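PDB 1V3W: ferripyochelin binding protein from Pyrococcus horikoshii, which probably acts as a gamma-class carbonic anhydrase, a trimeric zinc enzyme that interconverts carbon dioxide and bicarbonate, and also binds calcium. Local coordinates for residues A41-R44 with Q49-V52; H112-A117 with E150-N155; S131-L134 with K139-R142. All blocks are in the same frame, centred on the assembly; numbering follows the deposited sequence.

Contact 1. Residues A41-R44 with Q49-V52; sequences AVLR and QIYV
I50 reaches across to the chain at L43 and R44 with its longer branch. CG1 stands beside the backbone N and anti to the carbonyl carbon (chi1 -66°), and chi2 of 169° extends the branch, so that CD1 ends 3.3 Å from R44 O and 3.9 Å from L43 C. The same methyl is 4.4 Å from L43 CB, so it packs on the backbone more closely than on the side chain. L43 also sends its side chain inward, and its CD2 methyl meets CG2 of V52 at 4.2 Å. I50 and V52, two residues apart on their strand, project to the same side, and L43 meets both, I50 with CB and V52 with CD2. No hydrogen bond joins 41-44 to 49-52, and the strand axes stay 8.0 Å apart with their directions at 133°: the strands lie on different faces of a left-handed parallel beta-helix, the hexapeptide-repeat fold of this family, and meet through its interior. I64, on strand 63-65, touches both L43 and I50 and continues this apolar filling into the next coil. R44 points its side chain the other way, and the guanidinium forms salt bridges with D46 through NH1 and with D60 of the second subunit through NH2. The R44 side chain also touches H65, a zinc ligand, and its nearest atom is about 5 Å from the zinc ion.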
loop_
_atom_site.group_PDB
_atom_site.type_symbol
_atom_site.label_atom_id
_atom_site.label_comp_id
_atom_site.label_asym_id
_atom_site.label_seq_id
_atom_site.Cartn_x
_atom_site.Cartn_y
_atom_site.Cartn_z
ATOM N N ALA A 41 2.310 -0.694 -8.817
ATOM C CA ALA A 41 3.146 0.439 -8.443
ATOM C C ALA A 41 2.608 1.638 -9.219
ATOM O O ALA A 41 2.114 1.485 -10.337
ATOM C CB ALA A 41 4.595 0.177 -8.820
ATOM N N VAL A 42 2.694 2.823 -8.628
ATOM C CA VAL A 42 2.212 4.035 -9.278
ATOM C C VAL A 42 3.268 5.130 -9.269
ATOM O O VAL A 42 3.754 5.519 -8.209
ATOM C CB VAL A 42 0.941 4.596 -8.578
ATOM C CG1 VAL A 42 0.476 5.867 -9.284
ATOM C CG2 VAL A 42 -0.170 3.547 -8.585
ATOM N N LEU A 43 3.638 5.600 -10.457
ATOM C CA LEU A 43 4.599 6.689 -10.594
ATOM C C LEU A 43 3.800 7.804 -11.263
ATOM O O LEU A 43 3.599 7.802 -12.477
ATOM C CB LEU A 43 5.797 6.279 -11.464
ATOM C CG LEU A 43 6.789 5.298 -10.828
ATOM C CD1 LEU A 43 6.143 3.930 -10.685
ATOM C CD2 LEU A 43 8.037 5.198 -11.686
ATOM N N ARG A 44 3.323 8.746 -10.454
ATOM C CA ARG A 44 2.507 9.839 -10.965
ATOM C C ARG A 44 3.304 11.123 -11.169
ATOM O O ARG A 44 3.539 11.881 -10.233
ATOM C CB ARG A 44 1.316 10.068 -10.022
ATOM C CG ARG A 44 0.307 11.107 -10.502
ATOM C CD ARG A 44 -1.125 10.753 -10.065
ATOM N NE ARG A 44 -1.281 10.636 -8.615
ATOM C CZ ARG A 44 -1.546 11.652 -7.797
ATOM N NH1 ARG A 44 -1.688 12.882 -8.278
ATOM N NH2 ARG A 44 -1.677 11.437 -6.495
ATOM N N GLN A 49 8.877 16.197 -11.988
ATOM C CA GLN A 49 9.362 14.974 -12.609
ATOM C C GLN A 49 9.740 13.892 -11.604
ATOM O O GLN A 49 10.133 14.178 -10.469
ATOM C CB GLN A 49 10.591 15.280 -13.474
ATOM C CG GLN A 49 11.166 14.067 -14.202
ATOM C CD GLN A 49 12.394 14.403 -15.034
ATOM O OE1 GLN A 49 13.521 14.426 -14.531
ATOM N NE2 GLN A 49 12.178 14.675 -16.315
ATOM N N ILE A 50 9.591 12.643 -12.032
ATOM C CA ILE A 50 9.998 11.495 -11.231
ATOM C C ILE A 50 11.055 10.834 -12.099
ATOM O O ILE A 50 10.760 10.379 -13.204
ATOM C CB ILE A 50 8.852 10.496 -10.994
ATOM C CG1 ILE A 50 7.778 11.146 -10.122
ATOM C CG2 ILE A 50 9.398 9.233 -10.320
ATOM C CD1 ILE A 50 6.491 10.354 -10.054
ATOM N N TYR A 51 12.290 10.815 -11.606
ATOM C CA TYR A 51 13.403 10.226 -12.337
ATOM C C TYR A 51 13.898 8.978 -11.619
ATOM O O TYR A 51 14.154 9.017 -10.417
ATOM C CB TYR A 51 14.551 11.235 -12.436
ATOM C CG TYR A 51 15.759 10.713 -13.173
ATOM C CD1 TYR A 51 15.901 10.911 -14.546
ATOM C CD2 TYR A 51 16.746 9.992 -12.506
ATOM C CE1 TYR A 51 17.002 10.401 -15.235
ATOM C CE2 TYR A 51 17.842 9.476 -13.183
ATOM C CZ TYR A 51 17.963 9.684 -14.542
ATOM O OH TYR A 51 19.051 9.161 -15.195
ATOM N N VAL A 52 14.025 7.878 -12.356
ATOM C CA VAL A 52 14.511 6.626 -11.789
ATOM C C VAL A 52 15.773 6.198 -12.537
ATOM O O VAL A 52 15.718 5.849 -13.718
ATOM C CB VAL A 52 13.445 5.519 -11.891
ATOM C CG1 VAL A 52 13.944 4.249 -11.216
ATOM C CG2 VAL A 52 12.151 5.992 -11.239
#

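Contact 2. Residues H112-A117 with E150-N155; sequences HVIIGA and EWTKKN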
loop_
_atom_site.group_PDB
_atom_site.type_symbol
_atom_site.label_atom_id
_atom_site.label_comp_id
_atom_site.label_asym_id
_atom_site.label_seq_id
_atom_site.Cartn_x
_atom_site.Cartn_y
_atom_site.Cartn_z
ATOM N N HIS A 112 24.467 4.198 -0.379
ATOM C CA HIS A 112 24.684 3.036 0.473
ATOM C C HIS A 112 23.964 3.220 1.800
ATOM O O HIS A 112 24.574 3.234 2.872
ATOM C CB HIS A 112 26.181 2.820 0.704
ATOM C CG HIS A 112 26.917 2.367 -0.518
ATOM N ND1 HIS A 112 26.675 1.155 -1.126
ATOM C CD2 HIS A 112 27.889 2.966 -1.248
ATOM C CE1 HIS A 112 27.465 1.025 -2.176
ATOM N NE2 HIS A 112 28.212 2.110 -2.273
ATOM N N VAL A 113 22.648 3.366 1.707
ATOM C CA VAL A 113 21.798 3.554 2.870
ATOM C C VAL A 113 20.687 2.517 2.875
ATOM O O VAL A 113 20.204 2.099 1.823
ATOM C CB VAL A 113 21.155 4.965 2.864
ATOM C CG1 VAL A 113 20.038 5.050 3.903
ATOM C CG2 VAL A 113 22.215 6.015 3.146
ATOM N N ILE A 114 20.301 2.083 4.067
ATOM C CA ILE A 114 19.202 1.143 4.197
ATOM C C ILE A 114 18.189 1.796 5.114
ATOM O O ILE A 114 18.521 2.208 6.225
ATOM C CB ILE A 114 19.639 -0.204 4.816
ATOM C CG1 ILE A 114 20.554 -0.947 3.840
ATOM C CG2 ILE A 114 18.409 -1.063 5.127
ATOM C CD1 ILE A 114 21.060 -2.276 4.363
ATOM N N ILE A 115 16.965 1.935 4.617
ATOM C CA ILE A 115 15.878 2.501 5.399
ATOM C C ILE A 115 15.087 1.283 5.858
ATOM O O ILE A 115 14.651 0.473 5.039
ATOM C CB ILE A 115 14.968 3.405 4.540
ATOM C CG1 ILE A 115 15.790 4.528 3.893
ATOM C CG2 ILE A 115 13.847 3.973 5.399
ATOM C CD1 ILE A 115 16.470 5.464 4.876
ATOM N N GLY A 116 14.922 1.140 7.166
ATOM C CA GLY A 116 14.198 -0.004 7.690
ATOM C C GLY A 116 12.734 -0.053 7.302
ATOM O O GLY A 116 12.127 0.966 6.967
ATOM N N ALA A 117 12.165 -1.254 7.348
ATOM C CA ALA A 117 10.757 -1.450 7.026
ATOM C C ALA A 117 9.899 -0.611 7.963
ATOM O O ALA A 117 10.127 -0.587 9.172
ATOM C CB ALA A 117 10.391 -2.924 7.168
ATOM N N GLU A 150 27.291 -4.596 0.631
ATOM C CA GLU A 150 27.305 -5.414 -0.573
ATOM C C GLU A 150 25.859 -5.708 -0.971
ATOM O O GLU A 150 25.542 -5.827 -2.155
ATOM C CB GLU A 150 28.078 -6.716 -0.323
ATOM C CG GLU A 150 29.521 -6.493 0.144
ATOM C CD GLU A 150 30.529 -6.407 -0.996
ATOM O OE1 GLU A 150 31.501 -5.630 -0.874
ATOM O OE2 GLU A 150 30.366 -7.127 -2.004
ATOM N N TRP A 151 24.982 -5.808 0.024
ATOM C CA TRP A 151 23.570 -6.079 -0.228
ATOM C C TRP A 151 22.874 -4.891 -0.900
ATOM O O TRP A 151 21.931 -5.080 -1.670
ATOM C CB TRP A 151 22.855 -6.432 1.084
ATOM C CG TRP A 151 21.393 -6.760 0.919
ATOM C CD1 TRP A 151 20.344 -6.156 1.547
ATOM C CD2 TRP A 151 20.829 -7.765 0.063
ATOM N NE1 TRP A 151 19.160 -6.722 1.138
ATOM C CE2 TRP A 151 19.425 -7.711 0.234
ATOM C CE3 TRP A 151 21.367 -8.708 -0.819
ATOM C CZ2 TRP A 151 18.556 -8.561 -0.459
ATOM C CZ3 TRP A 151 20.500 -9.554 -1.509
ATOM C CH2 TRP A 151 19.107 -9.474 -1.319
ATOM N N THR A 152 23.330 -3.671 -0.622
ATOM C CA THR A 152 22.702 -2.507 -1.244
ATOM C C THR A 152 22.814 -2.570 -2.772
ATOM O O THR A 152 22.027 -1.929 -3.472
ATOM C CB THR A 152 23.285 -1.154 -0.728
ATOM O OG1 THR A 152 24.694 -1.093 -0.980
ATOM C CG2 THR A 152 23.026 -0.992 0.768
ATOM N N LYS A 153 23.782 -3.332 -3.291
ATOM C CA LYS A 153 23.925 -3.491 -4.745
ATOM C C LYS A 153 23.271 -4.804 -5.198
ATOM O O LYS A 153 22.519 -4.830 -6.169
ATOM C CB LYS A 153 25.407 -3.486 -5.187
ATOM C CG LYS A 153 25.591 -3.724 -6.709
ATOM C CD LYS A 153 27.035 -3.544 -7.225
ATOM C CE LYS A 153 27.144 -3.914 -8.716
ATOM N NZ LYS A 153 28.464 -3.588 -9.340
ATOM N N LYS A 154 23.566 -5.887 -4.480
ATOM C CA LYS A 154 23.051 -7.231 -4.769
ATOM C C LYS A 154 21.522 -7.263 -4.923
ATOM O O LYS A 154 20.995 -7.878 -5.850
ATOM C CB LYS A 154 23.522 -8.183 -3.642
ATOM C CG LYS A 154 23.190 -9.689 -3.749
ATOM C CD LYS A 154 24.446 -10.586 -3.506
ATOM C CE LYS A 154 24.579 -11.368 -2.149
ATOM N NZ LYS A 154 23.404 -11.665 -1.261
ATOM N N ASN A 155 20.819 -6.592 -4.016
ATOM C CA ASN A 155 19.358 -6.546 -4.047
ATOM C C ASN A 155 18.894 -6.049 -5.416
ATOM O O ASN A 155 18.009 -6.636 -6.046
ATOM C CB ASN A 155 18.842 -5.602 -2.953
ATOM C CG ASN A 155 17.365 -5.802 -2.640
ATOM O OD1 ASN A 155 16.584 -6.237 -3.487
ATOM N ND2 ASN A 155 16.974 -5.460 -1.417
#
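H112 and T152 form a polar link between the left-handed beta-helix and the long C-terminal helix 146-169 that runs along it. H112 belongs to the turn leading into strand 113-115, T152 to the helix side that faces the coil. The one hydrogen bond across the contact runs from H112 ND1 to T152 OG1, 3.0 Å long with an N-H...O angle of 157°. The hydroxyl approaches the imidazole at its edge, 6° out of the ring plane, as expected for a donor N-H directed at it. T152 OG1 sits between the backbone N and carbonyl carbon (chi1 59°), and is also bonded to the backbone oxygen of I149 one turn earlier, which helps fix its position. Ring packing supplements this bond: H112 stacks with Y94 and also meets the ring of Y130, the two planes nearly parallel. Apolar contact is slighter. T152 CG2, set beside the backbone N, faces the strand, and I114 turns its longer branch toward the helix, while L144 touches both residues. The side chains of I114 and T152 cross obliquely, and their nearest atoms, I114 CG1 and T152 CG2, lie 3.9 Å apart.

Contact 3. Residues S131-L134 with K139-R142; sequences SLVL and KVVR
S131 lays its CB and OG against both methyls of V140, with OG 3.8 Å from V140 CG2; the hydroxyl itself is hydrogen-bonded to P128 O. At L132 the backbone is held at both polar atoms: N donates to R142 O, and O accepts from V141 N, each bond 3.0 Å long. Two residues, V141 and R142, thus face the single L132, a beta bulge. The L132 side chain, with CG anti to the backbone N (chi1 169°), brings CD2 over one face of the R142 guanidinium, 3.3 Å above the plane and offset toward the rim. The arginine arrives there on a chain extended from CG to NE, and its NH2 forms a salt bridge with E148. CD2 also meets V141 CG2 at 3.7 Å. V133 faces V140 as a non-hydrogen-bonded antiparallel pair, CA to CA 4.4 Å; here V133 CA makes a CH...O contact with K139 O at 3.1 Å. L134 pairs with K139 through two bonds of 2.9 Å, L134 N to K139 O and K139 N to L134 O, and its CD1 packs on V141 CG2. These pairs make a beta hairpin whose strand segments run at 124°. The hairpin ends the beta-helix: strand 131-135 bonds in parallel to strand 113-115, strand 138-143 is the outermost strand of that sheet within the chain, V133 and V140 both rest on I127 of strand 126-127, and the chain then passes through L144 into helix 146-169.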
loop_
_atom_site.group_PDB
_atom_site.type_symbol
_atom_site.label_atom_id
_atom_site.label_comp_id
_atom_site.label_asym_id
_atom_site.label_seq_id
_atom_site.Cartn_x
_atom_site.Cartn_y
_atom_site.Cartn_z
ATOM N N SER A 131 24.387 4.848 6.093
ATOM C CA SER A 131 23.531 4.887 7.275
ATOM C C SER A 131 22.414 3.850 7.272
ATOM O O SER A 131 21.896 3.474 6.217
ATOM C CB SER A 131 22.865 6.261 7.408
ATOM O OG SER A 131 23.806 7.314 7.484
ATOM N N LEU A 132 22.062 3.389 8.469
ATOM C CA LEU A 132 20.943 2.477 8.656
ATOM C C LEU A 132 19.943 3.386 9.359
ATOM O O LEU A 132 20.255 3.969 10.398
ATOM C CB LEU A 132 21.286 1.304 9.579
ATOM C CG LEU A 132 20.037 0.509 9.992
ATOM C CD1 LEU A 132 19.375 -0.087 8.754
ATOM C CD2 LEU A 132 20.405 -0.589 10.977
ATOM N N VAL A 133 18.756 3.526 8.782
ATOM C CA VAL A 133 17.729 4.387 9.350
ATOM C C VAL A 133 16.539 3.583 9.855
ATOM O O VAL A 133 15.981 2.758 9.129
ATOM C CB VAL A 133 17.235 5.413 8.307
ATOM C CG1 VAL A 133 16.217 6.352 8.936
ATOM C CG2 VAL A 133 18.418 6.193 7.749
ATOM N N LEU A 134 16.162 3.826 11.106
ATOM C CA LEU A 134 15.034 3.137 11.722
ATOM C C LEU A 134 14.163 4.117 12.493
ATOM O O LEU A 134 14.630 5.179 12.917
ATOM C CB LEU A 134 15.522 2.069 12.705
ATOM C CG LEU A 134 16.450 0.959 12.217
ATOM C CD1 LEU A 134 16.796 0.058 13.395
ATOM C CD2 LEU A 134 15.781 0.161 11.114
ATOM N N LYS A 139 15.623 7.783 12.318
ATOM C CA LYS A 139 16.908 8.166 12.895
ATOM C C LYS A 139 18.002 7.301 12.288
ATOM O O LYS A 139 17.739 6.174 11.878
ATOM C CB LYS A 139 16.926 7.890 14.404
ATOM C CG LYS A 139 15.815 8.514 15.219
ATOM C CD LYS A 139 16.046 9.989 15.467
ATOM C CE LYS A 139 15.954 10.788 14.189
ATOM N NZ LYS A 139 15.686 12.214 14.487
ATOM N N VAL A 140 19.222 7.829 12.227
ATOM C CA VAL A 140 20.353 7.035 11.762
ATOM C C VAL A 140 20.754 6.360 13.067
ATOM O O VAL A 140 21.138 7.039 14.020
ATOM C CB VAL A 140 21.547 7.895 11.284
ATOM C CG1 VAL A 140 22.784 7.017 11.136
ATOM C CG2 VAL A 140 21.225 8.556 9.956
ATOM N N VAL A 141 20.654 5.039 13.124
ATOM C CA VAL A 141 20.989 4.315 14.344
ATOM C C VAL A 141 22.422 3.792 14.370
ATOM O O VAL A 141 22.977 3.534 15.440
ATOM C CB VAL A 141 20.012 3.145 14.563
ATOM C CG1 VAL A 141 18.608 3.687 14.797
ATOM C CG2 VAL A 141 20.026 2.225 13.355
ATOM N N ARG A 142 23.016 3.640 13.192
ATOM C CA ARG A 142 24.388 3.156 13.075
ATOM C C ARG A 142 24.788 3.116 11.607
ATOM O O ARG A 142 23.966 3.357 10.726
ATOM C CB ARG A 142 24.522 1.746 13.665
ATOM C CG ARG A 142 23.764 0.655 12.908
ATOM C CD ARG A 142 24.122 -0.724 13.453
ATOM N NE ARG A 142 23.312 -1.800 12.883
ATOM C CZ ARG A 142 23.389 -2.223 11.625
ATOM N NH1 ARG A 142 24.246 -1.666 10.779
ATOM N NH2 ARG A 142 22.606 -3.212 11.212
#

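In the fold
Contact 1 is the buried one, an interior meeting of two beta-helix faces near the zinc site and the subunit interface, whereas contacts 2 and 3 are partly buried and lie away from the annotated sites on the opposite side of the chain's centre. Their chemistry follows: methyl packing without cross-strand bonds in contact 1, one side-chain hydrogen bond between coil and helix in contact 2, antiparallel backbone pairing, bulged at one end, with side chains ranging from buried to exposed in contact 3. Contacts 2 and 3 share a sheet, V133 N lying 2.9 Å from I114 O, and contact 3 is nested within the chain loop that contact 2 closes. Contact 1 stands apart, about 26 Å centre to centre from contact 3.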